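PDB 6NWZ: carbohydrate deacetylase Agd3 from Neosartorya fumigata, which probably removes acetyl groups from N-acetylated sugars of the exopolysaccharide galactosaminogalactan, is required for biofilm formation, and binds zinc. Local coordinates for residues R239-G244 with T642-P647; D349-T354 with Y400-K405; R491-I496 with G542-Q547; K183-F188 with A201-F206. All blocks are in the same frame, centred on the assembly; numbering follows the deposited sequence.

Contact 1 (R239-G244 with T642-P647); sequences RGLYAG and TFPVAP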
loop_
_atom_site.group_PDB
_atom_site.type_symbol
_atom_site.label_atom_id
_atom_site.label_comp_id
_atom_site.label_asym_id
_atom_site.label_seq_id
_atom_site.Cartn_x
_atom_site.Cartn_y
_atom_site.Cartn_z
ATOM N N ARG A 239 1.608 -16.971 15.356
ATOM C CA ARG A 239 2.956 -17.482 15.599
ATOM C C ARG A 239 3.862 -17.345 14.376
ATOM O O ARG A 239 4.826 -18.101 14.226
ATOM C CB ARG A 239 2.925 -18.944 16.068
ATOM C CG ARG A 239 2.302 -19.148 17.439
ATOM C CD ARG A 239 2.222 -20.622 17.794
ATOM N NE ARG A 239 1.848 -20.827 19.189
ATOM C CZ ARG A 239 0.593 -20.916 19.617
ATOM N NH1 ARG A 239 -0.409 -20.811 18.756
ATOM N NH2 ARG A 239 0.340 -21.109 20.903
ATOM N N GLY A 240 3.579 -16.385 13.494
ATOM C CA GLY A 240 4.337 -16.225 12.270
ATOM C C GLY A 240 4.033 -17.228 11.178
ATOM O O GLY A 240 4.746 -17.258 10.168
ATOM N N LEU A 241 2.998 -18.048 11.339
ATOM C CA LEU A 241 2.657 -19.099 10.387
ATOM C C LEU A 241 1.210 -18.907 9.958
ATOM O O LEU A 241 0.300 -18.976 10.793
ATOM C CB LEU A 241 2.869 -20.478 11.016
ATOM C CG LEU A 241 2.602 -21.731 10.186
ATOM C CD1 LEU A 241 3.536 -21.792 8.989
ATOM C CD2 LEU A 241 2.768 -22.958 11.066
ATOM N N TYR A 242 0.995 -18.663 8.666
ATOM C CA TYR A 242 -0.335 -18.313 8.180
ATOM C C TYR A 242 -0.370 -18.396 6.661
ATOM O O TYR A 242 0.666 -18.363 5.990
ATOM C CB TYR A 242 -0.747 -16.907 8.636
ATOM C CG TYR A 242 0.242 -15.828 8.249
ATOM C CD1 TYR A 242 0.157 -15.183 7.022
ATOM C CD2 TYR A 242 1.267 -15.461 9.111
ATOM C CE1 TYR A 242 1.064 -14.201 6.666
ATOM C CE2 TYR A 242 2.178 -14.485 8.765
ATOM C CZ TYR A 242 2.072 -13.857 7.545
ATOM O OH TYR A 242 2.981 -12.885 7.208
ATOM N N ALA A 243 -1.583 -18.500 6.130
ATOM C CA ALA A 243 -1.807 -18.358 4.697
ATOM C C ALA A 243 -1.866 -16.865 4.407
ATOM O O ALA A 243 -2.869 -16.204 4.681
ATOM C CB ALA A 243 -3.087 -19.069 4.273
ATOM N N GLY A 244 -0.778 -16.321 3.879
ATOM C CA GLY A 244 -0.741 -14.900 3.609
ATOM C C GLY A 244 0.616 -14.481 3.098
ATOM O O GLY A 244 1.447 -15.315 2.727
ATOM N N THR A 642 3.305 -18.275 4.639
ATOM C CA THR A 642 4.405 -17.647 5.358
ATOM C C THR A 642 4.885 -18.569 6.473
ATOM O O THR A 642 4.085 -19.017 7.303
ATOM C CB THR A 642 3.967 -16.294 5.926
ATOM O OG1 THR A 642 3.625 -15.420 4.842
ATOM C CG2 THR A 642 5.073 -15.665 6.762
ATOM N N PHE A 643 6.190 -18.852 6.485
ATOM C CA PHE A 643 6.802 -19.777 7.428
ATOM C C PHE A 643 7.733 -19.042 8.377
ATOM O O PHE A 643 8.618 -18.307 7.919
ATOM C CB PHE A 643 7.587 -20.865 6.685
ATOM C CG PHE A 643 6.724 -21.899 6.029
ATOM C CD1 PHE A 643 6.254 -21.714 4.740
ATOM C CD2 PHE A 643 6.390 -23.064 6.700
ATOM C CE1 PHE A 643 5.462 -22.670 4.133
ATOM C CE2 PHE A 643 5.598 -24.022 6.100
ATOM C CZ PHE A 643 5.132 -23.824 4.816
ATOM N N PRO A 644 7.576 -19.219 9.698
ATOM C CA PRO A 644 8.552 -18.662 10.644
ATOM C C PRO A 644 9.721 -19.611 10.868
ATOM O O PRO A 644 10.778 -19.222 11.375
ATOM C CB PRO A 644 7.725 -18.481 11.919
ATOM C CG PRO A 644 6.736 -19.618 11.857
ATOM C CD PRO A 644 6.449 -19.875 10.388
ATOM N N VAL A 645 9.516 -20.875 10.511
ATOM C CA VAL A 645 10.553 -21.896 10.533
ATOM C C VAL A 645 10.571 -22.551 9.163
ATOM O O VAL A 645 9.514 -22.815 8.579
ATOM C CB VAL A 645 10.312 -22.945 11.640
ATOM C CG1 VAL A 645 11.365 -24.033 11.569
ATOM C CG2 VAL A 645 10.330 -22.287 13.005
ATOM N N ALA A 646 11.765 -22.797 8.643
ATOM C CA ALA A 646 11.886 -23.349 7.304
ATOM C C ALA A 646 11.256 -24.738 7.248
ATOM O O ALA A 646 11.507 -25.564 8.136
ATOM C CB ALA A 646 13.351 -23.413 6.886
ATOM N N PRO A 647 10.419 -25.024 6.254
ATOM C CA PRO A 647 9.916 -26.392 6.078
ATOM C C PRO A 647 11.023 -27.319 5.600
ATOM O O PRO A 647 12.098 -26.890 5.176
ATOM C CB PRO A 647 8.815 -26.234 5.025
ATOM C CG PRO A 647 9.182 -24.987 4.281
ATOM C CD PRO A 647 9.813 -24.082 5.296
#
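Thr642 lies over one face of the Tyr242 ring. Its CB is 3.7 Å from the ring centroid of Tyr242, close to the ring normal but shifted toward the rim, a CH-pi contact. The ring face meets the threonine at its branch point. CG2 lies near the phenol end, by CZ and OH, and OG1 lies by CE1. OG1 sits anti to the carbonyl carbon (chi1 -63°). From there it donates to Gly244 O at 3.0 Å, arriving from above the carbonyl plane. The two backbones make a single antiparallel bridge. Thr642 N gives a nearly straight bond to Tyr242 O at 3.0 Å. The return bond from Tyr242 N to Thr642 O is weak, at 3.4 Å.

Leu241 packs on Thr642 and the residues after it. Its CG is anti to its own N (chi1 -179°), and with chi2 this sets CD1 3.3 Å from Thr642 O and 3.9 Å from Phe643 CD2. Leu241 CB lies 3.7 Å from Pro644 CD. The pyrrolidine ring also rests on the carbonyls of Arg239 and Gly240. Arg239, just past helix 224-237, closes it with a Schellman motif and turns its guanidinium to the main-chain oxygen of Leu684. Ile623 and Val626 of strand 622-629 also touch Leu241.

Polar and apolar contacts meet on Thr642: its N, O and OG1 all bond loop 239-244, and Gly244 O satisfies its hydroxyl.

Contact 2 (D349-T354 with Y400-K405); sequences DLWPST and YADVFK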
loop_
_atom_site.group_PDB
_atom_site.type_symbol
_atom_site.label_atom_id
_atom_site.label_comp_id
_atom_site.label_asym_id
_atom_site.label_seq_id
_atom_site.Cartn_x
_atom_site.Cartn_y
_atom_site.Cartn_z
ATOM N N ASP A 349 -12.610 14.868 -33.781
ATOM C CA ASP A 349 -11.169 14.671 -33.830
ATOM C C ASP A 349 -10.439 15.996 -33.629
ATOM O O ASP A 349 -10.843 17.033 -34.163
ATOM C CB ASP A 349 -10.760 14.044 -35.167
ATOM C CG ASP A 349 -11.407 12.688 -35.405
ATOM O OD1 ASP A 349 -11.717 11.991 -34.417
ATOM O OD2 ASP A 349 -11.604 12.315 -36.582
ATOM N N LEU A 350 -9.361 15.959 -32.841
ATOM C CA LEU A 350 -8.485 17.112 -32.687
ATOM C C LEU A 350 -7.159 16.968 -33.416
ATOM O O LEU A 350 -6.514 17.984 -33.695
ATOM C CB LEU A 350 -8.199 17.381 -31.201
ATOM C CG LEU A 350 -9.394 17.699 -30.302
ATOM C CD1 LEU A 350 -8.910 18.219 -28.961
ATOM C CD2 LEU A 350 -10.324 18.702 -30.961
ATOM N N TRP A 351 -6.746 15.746 -33.737
ATOM C CA TRP A 351 -5.449 15.534 -34.358
ATOM C C TRP A 351 -5.409 16.157 -35.752
ATOM O O TRP A 351 -6.420 16.156 -36.463
ATOM C CB TRP A 351 -5.139 14.040 -34.447
ATOM C CG TRP A 351 -4.462 13.490 -33.226
ATOM C CD1 TRP A 351 -4.933 13.513 -31.946
ATOM C CD2 TRP A 351 -3.194 12.826 -33.174
ATOM N NE1 TRP A 351 -4.033 12.914 -31.101
ATOM C CE2 TRP A 351 -2.958 12.481 -31.831
ATOM C CE3 TRP A 351 -2.235 12.493 -34.135
ATOM C CZ2 TRP A 351 -1.801 11.819 -31.423
ATOM C CZ3 TRP A 351 -1.089 11.836 -33.729
ATOM C CH2 TRP A 351 -0.880 11.507 -32.385
ATOM N N PRO A 352 -4.267 16.710 -36.162
ATOM C CA PRO A 352 -4.127 17.150 -37.553
ATOM C C PRO A 352 -4.328 15.982 -38.502
ATOM O O PRO A 352 -3.914 14.853 -38.229
ATOM C CB PRO A 352 -2.692 17.687 -37.617
ATOM C CG PRO A 352 -2.363 18.050 -36.213
ATOM C CD PRO A 352 -3.081 17.041 -35.358
ATOM N N SER A 353 -4.982 16.265 -39.626
ATOM C CA SER A 353 -5.278 15.221 -40.594
ATOM C C SER A 353 -4.036 14.725 -41.322
ATOM O O SER A 353 -4.038 13.593 -41.816
ATOM C CB SER A 353 -6.306 15.734 -41.601
ATOM O OG SER A 353 -5.917 16.998 -42.107
ATOM N N THR A 354 -2.966 15.537 -41.387
ATOM C CA THR A 354 -1.827 15.167 -42.230
ATOM C C THR A 354 -1.039 13.993 -41.657
ATOM O O THR A 354 -0.901 12.970 -42.351
ATOM C CB THR A 354 -0.951 16.395 -42.498
ATOM N N TYR A 400 -12.443 7.891 -30.763
ATOM C CA TYR A 400 -11.612 6.705 -30.936
ATOM C C TYR A 400 -10.388 7.015 -31.790
ATOM O O TYR A 400 -9.275 6.580 -31.471
ATOM C CB TYR A 400 -12.434 5.573 -31.557
ATOM C CG TYR A 400 -11.643 4.310 -31.841
ATOM C CD1 TYR A 400 -10.885 4.185 -32.999
ATOM C CD2 TYR A 400 -11.660 3.242 -30.957
ATOM C CE1 TYR A 400 -10.161 3.044 -33.261
ATOM C CE2 TYR A 400 -10.940 2.089 -31.216
ATOM C CZ TYR A 400 -10.192 1.998 -32.373
ATOM O OH TYR A 400 -9.468 0.864 -32.653
ATOM N N ALA A 401 -10.575 7.764 -32.880
ATOM C CA ALA A 401 -9.463 8.064 -33.778
ATOM C C ALA A 401 -8.368 8.850 -33.069
ATOM O O ALA A 401 -7.176 8.605 -33.293
ATOM C CB ALA A 401 -9.965 8.833 -34.999
ATOM N N ASP A 402 -8.748 9.808 -32.220
ATOM C CA ASP A 402 -7.749 10.574 -31.480
ATOM C C ASP A 402 -6.991 9.677 -30.511
ATOM O O ASP A 402 -5.753 9.669 -30.489
ATOM C CB ASP A 402 -8.411 11.734 -30.730
ATOM C CG ASP A 402 -8.700 12.933 -31.623
ATOM O OD1 ASP A 402 -8.329 12.908 -32.818
ATOM O OD2 ASP A 402 -9.300 13.909 -31.122
ATOM N N VAL A 403 -7.721 8.900 -29.707
ATOM C CA VAL A 403 -7.068 8.099 -28.681
ATOM C C VAL A 403 -6.245 6.981 -29.306
ATOM O O VAL A 403 -5.185 6.619 -28.781
ATOM C CB VAL A 403 -8.112 7.557 -27.688
ATOM C CG1 VAL A 403 -7.423 6.812 -26.562
ATOM C CG2 VAL A 403 -8.950 8.701 -27.137
ATOM N N PHE A 404 -6.703 6.425 -30.432
ATOM C CA PHE A 404 -5.934 5.382 -31.105
ATOM C C PHE A 404 -4.552 5.887 -31.495
ATOM O O PHE A 404 -3.554 5.173 -31.344
ATOM C CB PHE A 404 -6.683 4.881 -32.340
ATOM C CG PHE A 404 -6.070 3.655 -32.968
ATOM C CD1 PHE A 404 -4.979 3.759 -33.820
ATOM C CD2 PHE A 404 -6.587 2.398 -32.706
ATOM C CE1 PHE A 404 -4.416 2.635 -34.391
ATOM C CE2 PHE A 404 -6.027 1.272 -33.277
ATOM C CZ PHE A 404 -4.942 1.390 -34.120
ATOM N N LYS A 405 -4.476 7.117 -32.005
ATOM C CA LYS A 405 -3.185 7.706 -32.322
ATOM C C LYS A 405 -2.425 8.120 -31.066
ATOM O O LYS A 405 -1.191 8.073 -31.052
ATOM C CB LYS A 405 -3.373 8.896 -33.266
ATOM C CG LYS A 405 -3.925 8.495 -34.630
ATOM C CD LYS A 405 -3.858 9.630 -35.637
ATOM C CE LYS A 405 -4.967 10.646 -35.417
ATOM N NZ LYS A 405 -6.326 10.094 -35.683
#
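Asp402 grips the backbone of the loop 349-354 by hydrogen bonds. Its OD2 takes the N-H of Leu350 at 2.7 Å through the syn lone pair, the side facing the other oxygen. Its OD1 takes a weaker, longer bond from Trp351 N at 3.4 Å. One carboxylate thus holds two successive amides. A third polar bond lies within the helix segment: Lys405 NZ donates to Ala401 O at 2.9 Å, from above the carbonyl plane.

The apolar part belongs to Trp351 and Lys405. Lys405 CB stands 3.6 Å from the centroid of the six-membered ring of Trp351, only 5° off the ring normal, a CH-pi contact. The lysine chain then bends at chi3 (-78°), which brings CE back to within 3.5 Å of Trp351 CB. A further bend at chi4 turns NZ to Ala401 O. The hydrocarbon chain is therefore laid along the indole while the ammonium group stays on the helix backbone.

Two acids make a like-charge contact. Asp349 OD1 is 3.9 Å from Asp402 OD1, with the carboxylate planes 52° apart, and it is hydrogen-bonded to Thr399 OG1. Glu393 also comes close to Asp402 OD2. This crowding may raise the pKa of Asp402, although its amide bonds would act the other way. Ala401 CB packs beside the same Asp349 oxygen.

The loop before helix 362-366 is in this way fastened to the first turns of helix 400-417. Further along that helix, Glu406 bonds Trp351 NE1 and Phe409 meets the indole edge-to-face. Val403, pointing away from the loop, packs on helix 441-449.

Contact 3 (R491-I496 with G542-Q547); sequences RWATRI and GYMFHQ. With ZN (zinc ion), chain M.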
loop_
_atom_site.group_PDB
_atom_site.type_symbol
_atom_site.label_atom_id
_atom_site.label_comp_id
_atom_site.label_asym_id
_atom_site.label_seq_id
_atom_site.Cartn_x
_atom_site.Cartn_y
_atom_site.Cartn_z
ATOM N N ARG A 491 -3.862 4.326 -7.212
ATOM C CA ARG A 491 -2.679 5.167 -7.071
ATOM C C ARG A 491 -2.993 6.323 -6.134
ATOM O O ARG A 491 -4.054 6.945 -6.232
ATOM C CB ARG A 491 -2.193 5.721 -8.418
ATOM C CG ARG A 491 -0.837 6.433 -8.347
ATOM C CD ARG A 491 -0.224 6.679 -9.732
ATOM N NE ARG A 491 -0.861 7.789 -10.437
ATOM C CZ ARG A 491 -0.370 8.369 -11.531
ATOM N NH1 ARG A 491 -1.024 9.374 -12.096
ATOM N NH2 ARG A 491 0.775 7.951 -12.061
ATOM N N TRP A 492 -2.052 6.613 -5.244
ATOM C CA TRP A 492 -2.186 7.692 -4.282
ATOM C C TRP A 492 -1.716 9.019 -4.867
ATOM O O TRP A 492 -0.777 9.078 -5.666
ATOM C CB TRP A 492 -1.381 7.383 -3.017
ATOM C CG TRP A 492 -1.846 6.166 -2.272
ATOM C CD1 TRP A 492 -1.145 5.011 -2.065
ATOM C CD2 TRP A 492 -3.116 5.984 -1.633
ATOM N NE1 TRP A 492 -1.899 4.124 -1.334
ATOM C CE2 TRP A 492 -3.112 4.697 -1.056
ATOM C CE3 TRP A 492 -4.253 6.784 -1.491
ATOM C CZ2 TRP A 492 -4.202 4.193 -0.351
ATOM C CZ3 TRP A 492 -5.334 6.281 -0.789
ATOM C CH2 TRP A 492 -5.300 4.998 -0.230
ATOM N N ALA A 493 -2.380 10.091 -4.448
ATOM C CA ALA A 493 -1.953 11.450 -4.740
ATOM C C ALA A 493 -1.292 12.045 -3.506
ATOM O O ALA A 493 -1.590 11.661 -2.372
ATOM C CB ALA A 493 -3.131 12.322 -5.174
ATOM N N THR A 494 -0.381 12.985 -3.734
ATOM C CA THR A 494 0.368 13.617 -2.660
ATOM C C THR A 494 0.218 15.127 -2.761
ATOM O O THR A 494 -0.257 15.663 -3.767
ATOM C CB THR A 494 1.853 13.230 -2.709
ATOM O OG1 THR A 494 2.433 13.737 -3.918
ATOM C CG2 THR A 494 2.007 11.721 -2.684
ATOM N N ARG A 495 0.635 15.815 -1.698
ATOM C CA ARG A 495 0.686 17.272 -1.685
ATOM C C ARG A 495 1.878 17.826 -2.454
ATOM O O ARG A 495 2.072 19.049 -2.476
ATOM C CB ARG A 495 0.702 17.780 -0.240
ATOM C CG ARG A 495 -0.604 17.526 0.495
ATOM C CD ARG A 495 -0.437 17.583 2.001
ATOM N NE ARG A 495 -1.664 17.191 2.691
ATOM C CZ ARG A 495 -1.988 15.935 2.984
ATOM N NH1 ARG A 495 -1.174 14.941 2.652
ATOM N NH2 ARG A 495 -3.125 15.672 3.612
ATOM N N ILE A 496 2.687 16.961 -3.066
ATOM C CA ILE A 496 3.673 17.385 -4.052
ATOM C C ILE A 496 2.931 17.517 -5.376
ATOM O O ILE A 496 2.753 16.532 -6.101
ATOM C CB ILE A 496 4.844 16.392 -4.151
ATOM C CG1 ILE A 496 5.407 16.087 -2.760
ATOM C CG2 ILE A 496 5.932 16.939 -5.054
ATOM C CD1 ILE A 496 5.918 17.305 -2.020
ATOM N N GLY A 542 0.626 2.566 -6.058
ATOM C CA GLY A 542 1.723 3.464 -6.337
ATOM C C GLY A 542 1.390 4.893 -5.961
ATOM O O GLY A 542 0.329 5.198 -5.414
ATOM N N TYR A 543 2.324 5.791 -6.273
ATOM C CA TYR A 543 2.207 7.195 -5.903
ATOM C C TYR A 543 2.438 8.079 -7.122
ATOM O O TYR A 543 3.281 7.781 -7.974
ATOM C CB TYR A 543 3.188 7.546 -4.765
ATOM C CG TYR A 543 2.831 6.858 -3.461
ATOM C CD1 TYR A 543 3.197 5.538 -3.228
ATOM C CD2 TYR A 543 2.107 7.520 -2.472
ATOM C CE1 TYR A 543 2.861 4.895 -2.046
ATOM C CE2 TYR A 543 1.767 6.883 -1.283
ATOM C CZ TYR A 543 2.147 5.570 -1.078
ATOM O OH TYR A 543 1.818 4.922 0.094
ATOM N N MET A 544 1.682 9.170 -7.192
ATOM C CA MET A 544 1.633 10.038 -8.360
ATOM C C MET A 544 2.554 11.239 -8.175
ATOM O O MET A 544 2.407 11.997 -7.208
ATOM C CB MET A 544 0.201 10.506 -8.602
ATOM C CG MET A 544 0.067 11.550 -9.688
ATOM S SD MET A 544 -1.345 12.625 -9.386
ATOM C CE MET A 544 -0.791 13.485 -7.916
ATOM N N PHE A 545 3.485 11.420 -9.114
ATOM C CA PHE A 545 4.324 12.612 -9.179
ATOM C C PHE A 545 4.433 13.055 -10.634
ATOM O O PHE A 545 3.944 12.385 -11.548
ATOM C CB PHE A 545 5.714 12.366 -8.574
ATOM C CG PHE A 545 5.683 11.958 -7.124
ATOM C CD1 PHE A 545 5.507 12.904 -6.126
ATOM C CD2 PHE A 545 5.824 10.627 -6.760
ATOM C CE1 PHE A 545 5.473 12.530 -4.788
ATOM C CE2 PHE A 545 5.791 10.247 -5.426
ATOM C CZ PHE A 545 5.616 11.201 -4.439
ATOM N N HIS A 546 5.078 14.203 -10.846
ATOM C CA HIS A 546 5.172 14.793 -12.175
ATOM C C HIS A 546 6.574 15.339 -12.407
ATOM O O HIS A 546 7.347 15.542 -11.469
ATOM C CB HIS A 546 4.115 15.886 -12.366
ATOM C CG HIS A 546 2.715 15.356 -12.381
ATOM N ND1 HIS A 546 2.089 14.881 -11.248
ATOM C CD2 HIS A 546 1.834 15.196 -13.396
ATOM C CE1 HIS A 546 0.875 14.462 -11.562
ATOM N NE2 HIS A 546 0.695 14.642 -12.859
ATOM N N GLN A 547 6.888 15.582 -13.687
ATOM C CA GLN A 547 8.268 15.864 -14.078
ATOM C C GLN A 547 8.798 17.132 -13.423
ATOM O O GLN A 547 9.986 17.203 -13.084
ATOM C CB GLN A 547 8.371 15.964 -15.605
ATOM C CG GLN A 547 7.556 17.093 -16.232
ATOM C CD GLN A 547 8.330 18.399 -16.354
ATOM O OE1 GLN A 547 9.561 18.407 -16.387
ATOM N NE2 GLN A 547 7.604 19.509 -16.424
HETATM ZN ZN ZN M . -0.635 13.014 -13.887
HETATM O O HOH W 1 0.720 2.538 -0.976
HETATM O O HOH W 2 2.792 15.663 -8.767
#
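Met544 reaches across from strand 542-546 to strand 487-492, and each atom of its side chain has a neighbour. CB lies 3.4 Å from Trp492 O and over the face of the Arg491 guanidinium, offset toward its rim. CG, set anti to the backbone N (chi1 173°), comes 3.4 Å from Arg491 NH1, and the two side chains cross at about a right angle. SD lies at the edge of the His546 ring, in its plane. CE turns aside through a bend at chi3 (68°) and ends 3.8 Å from Ala493 CB.

The strands run parallel. Trp492 N donates to Gly542 O at 2.8 Å, and Met544 N donates to Trp492 O at 2.9 Å. Trp492 and Tyr543 project together from the sheet. Trp492 CD1 stands over the tyrosine ring, but the ring planes are oblique, 38° apart. A water accepts from Tyr543 OH and, weakly, from Trp492 NE1. Beyond the paired residues, Ile496 CB meets the edge of the Phe545 ring at 4.0 Å from CE1.

Met544 lies between Arg491 and His546, whose NE2 binds zinc at 2.3 Å. Asp255 binds the same ion. Arg491 forms a salt bridge to Asp255 OD1 and a hydrogen bond to Gln253. A second water links His546 ND1 to Ile496 O, which may fix the rotation of the imidazole. Arg491 is thus in the second shell and probably positions Asp255, whose OD2 binds the zinc of the deacetylase domain.

Contact 4 (K183-F188 with A201-F206); sequences KEIAQF and AVINNF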
loop_
_atom_site.group_PDB
_atom_site.type_symbol
_atom_site.label_atom_id
_atom_site.label_comp_id
_atom_site.label_asym_id
_atom_site.label_seq_id
_atom_site.Cartn_x
_atom_site.Cartn_y
_atom_site.Cartn_z
ATOM N N LYS A 183 3.394 -9.886 31.295
ATOM C CA LYS A 183 4.569 -9.115 30.917
ATOM C C LYS A 183 4.148 -7.915 30.079
ATOM O O LYS A 183 3.085 -7.909 29.455
ATOM C CB LYS A 183 5.572 -9.962 30.123
ATOM C CG LYS A 183 5.087 -10.332 28.732
ATOM C CD LYS A 183 6.076 -11.226 28.019
ATOM C CE LYS A 183 7.349 -10.484 27.674
ATOM N NZ LYS A 183 8.253 -11.347 26.869
ATOM N N GLU A 184 5.004 -6.897 30.065
ATOM C CA GLU A 184 4.765 -5.676 29.309
ATOM C C GLU A 184 5.506 -5.740 27.977
ATOM O O GLU A 184 6.689 -6.094 27.939
ATOM C CB GLU A 184 5.213 -4.454 30.112
ATOM C CG GLU A 184 5.435 -3.205 29.275
ATOM C CD GLU A 184 5.838 -1.998 30.105
ATOM O OE1 GLU A 184 5.067 -1.593 31.004
ATOM O OE2 GLU A 184 6.930 -1.450 29.853
ATOM N N ILE A 185 4.807 -5.411 26.892
ATOM C CA ILE A 185 5.423 -5.344 25.572
ATOM C C ILE A 185 5.412 -3.940 24.982
ATOM O O ILE A 185 6.186 -3.673 24.047
ATOM C CB ILE A 185 4.763 -6.333 24.584
ATOM C CG1 ILE A 185 3.331 -5.903 24.270
ATOM C CG2 ILE A 185 4.779 -7.750 25.132
ATOM C CD1 ILE A 185 2.708 -6.663 23.122
ATOM N N ALA A 186 4.565 -3.035 25.473
ATOM C CA ALA A 186 4.522 -1.660 24.999
ATOM C C ALA A 186 4.361 -0.730 26.193
ATOM O O ALA A 186 3.874 -1.125 27.255
ATOM C CB ALA A 186 3.385 -1.433 23.994
ATOM N N GLN A 187 4.757 0.524 26.000
ATOM C CA GLN A 187 4.869 1.449 27.118
ATOM C C GLN A 187 4.503 2.856 26.666
ATOM O O GLN A 187 4.941 3.303 25.601
ATOM C CB GLN A 187 6.293 1.407 27.687
ATOM C CG GLN A 187 6.554 2.309 28.865
ATOM C CD GLN A 187 7.918 2.061 29.476
ATOM O OE1 GLN A 187 8.833 2.871 29.333
ATOM N NE2 GLN A 187 8.059 0.936 30.163
ATOM N N PHE A 188 3.683 3.535 27.468
ATOM C CA PHE A 188 3.377 4.939 27.236
ATOM C C PHE A 188 4.478 5.805 27.831
ATOM O O PHE A 188 4.816 5.671 29.011
ATOM C CB PHE A 188 2.034 5.322 27.859
ATOM C CG PHE A 188 0.850 4.679 27.203
ATOM C CD1 PHE A 188 0.617 4.846 25.849
ATOM C CD2 PHE A 188 -0.036 3.912 27.945
ATOM C CE1 PHE A 188 -0.479 4.256 25.243
ATOM C CE2 PHE A 188 -1.137 3.323 27.345
ATOM C CZ PHE A 188 -1.355 3.492 25.990
ATOM N N ALA A 201 0.584 -2.204 26.569
ATOM C CA ALA A 201 0.107 -3.487 26.076
ATOM C C ALA A 201 0.840 -4.592 26.821
ATOM O O ALA A 201 1.992 -4.425 27.228
ATOM C CB ALA A 201 0.304 -3.621 24.559
ATOM N N VAL A 202 0.154 -5.720 27.007
ATOM C CA VAL A 202 0.665 -6.828 27.802
ATOM C C VAL A 202 0.446 -8.134 27.050
ATOM O O VAL A 202 -0.308 -8.205 26.079
ATOM C CB VAL A 202 0.007 -6.911 29.197
ATOM C CG1 VAL A 202 0.286 -5.659 30.006
ATOM C CG2 VAL A 202 -1.495 -7.149 29.074
ATOM N N ILE A 203 1.131 -9.173 27.522
ATOM C CA ILE A 203 0.869 -10.554 27.139
ATOM C C ILE A 203 0.606 -11.343 28.412
ATOM O O ILE A 203 1.407 -11.300 29.352
ATOM C CB ILE A 203 2.037 -11.176 26.353
ATOM C CG1 ILE A 203 2.177 -10.538 24.973
ATOM C CG2 ILE A 203 1.828 -12.665 26.197
ATOM C CD1 ILE A 203 3.246 -11.201 24.128
ATOM N N ASN A 204 -0.516 -12.052 28.446
ATOM C CA ASN A 204 -0.926 -12.808 29.619
ATOM C C ASN A 204 -0.677 -14.291 29.399
ATOM O O ASN A 204 -0.834 -14.806 28.287
ATOM C CB ASN A 204 -2.407 -12.583 29.928
ATOM C CG ASN A 204 -2.746 -11.126 30.134
ATOM O OD1 ASN A 204 -3.559 -10.560 29.405
ATOM N ND2 ASN A 204 -2.131 -10.509 31.137
ATOM N N ASN A 205 -0.288 -14.975 30.469
ATOM C CA ASN A 205 -0.226 -16.433 30.492
ATOM C C ASN A 205 -0.970 -16.867 31.748
ATOM O O ASN A 205 -0.408 -16.857 32.845
ATOM C CB ASN A 205 1.210 -16.936 30.478
ATOM C CG ASN A 205 1.294 -18.438 30.310
ATOM O OD1 ASN A 205 0.589 -19.193 30.979
ATOM N ND2 ASN A 205 2.156 -18.881 29.404
ATOM N N PHE A 206 -2.240 -17.234 31.584
ATOM C CA PHE A 206 -3.096 -17.616 32.705
ATOM C C PHE A 206 -3.203 -19.137 32.735
ATOM O O PHE A 206 -4.175 -19.732 32.268
ATOM C CB PHE A 206 -4.459 -16.950 32.584
ATOM C CG PHE A 206 -4.424 -15.459 32.744
ATOM C CD1 PHE A 206 -3.678 -14.874 33.756
ATOM C CD2 PHE A 206 -5.136 -14.641 31.879
ATOM C CE1 PHE A 206 -3.648 -13.500 33.905
ATOM C CE2 PHE A 206 -5.112 -13.266 32.024
ATOM C CZ PHE A 206 -4.367 -12.693 33.035
#
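Lys183 and Ile203 pair near one end of a beta hairpin formed by strands 182-188 and 198-206. Lys183 N donates to Ile203 O, and Ile203 N to Lys183 O at 3.0 Å. Two residues further on, a classic beta bulge shifts the register. Ile185 and Ala186 both lie opposite Ala201, whose single carbonyl takes Ile185 N at 3.0 Å and Ala186 N weakly at 3.4 Å. The nearly helical psi of Ile185 (-19°) makes this possible.

The side chain of Ile185 fills the kink. CG1 lies between the backbone N and the carbonyl carbon (chi1 68°), which places it against Ala201, 3.8 Å from CB. CG2 goes the other way and meets Ile203. Lys183 also takes the uncommon rotamer (chi1 70°), running beside Ile203 with CG by its CB, while NZ forms salt bridges with Asp149 and Asp152. On the other face, Glu184 extends so that OE2 receives Gln187 NE2, and OE1 bonds Thr199.

Strand 209-214 flanks the hairpin within the carbohydrate-binding module CBM87, and its Met212 touches both isoleucines. Across the hairpin the two branched chains cross at about a right angle, with Ile185 CG2 3.8 Å from Ile203 CG1.

In the fold
Along the chain the order is contact 4, then contact 1, whose segments enclose both contact 2 and contact 3. Contact 4 lies in the CBM87 range. Contact 1 joins the loop after helix 224-237 to strand 639-643 of the C-terminal domain, so parts of the chain some 400 residues apart meet there. Contacts 1 and 4 have centres 23 Å apart. Contacts 2 and 3 both belong to the deacetylase range, 29 Å apart between centres. Contact 3 is in its mixed sheet, at a zinc site, while contact 2 lies farther out on helix 400-417. Contacts 2 and 4 are 66 Å apart between centres, on opposite sides of the chain's centre, consistent with an elongated, multidomain protein.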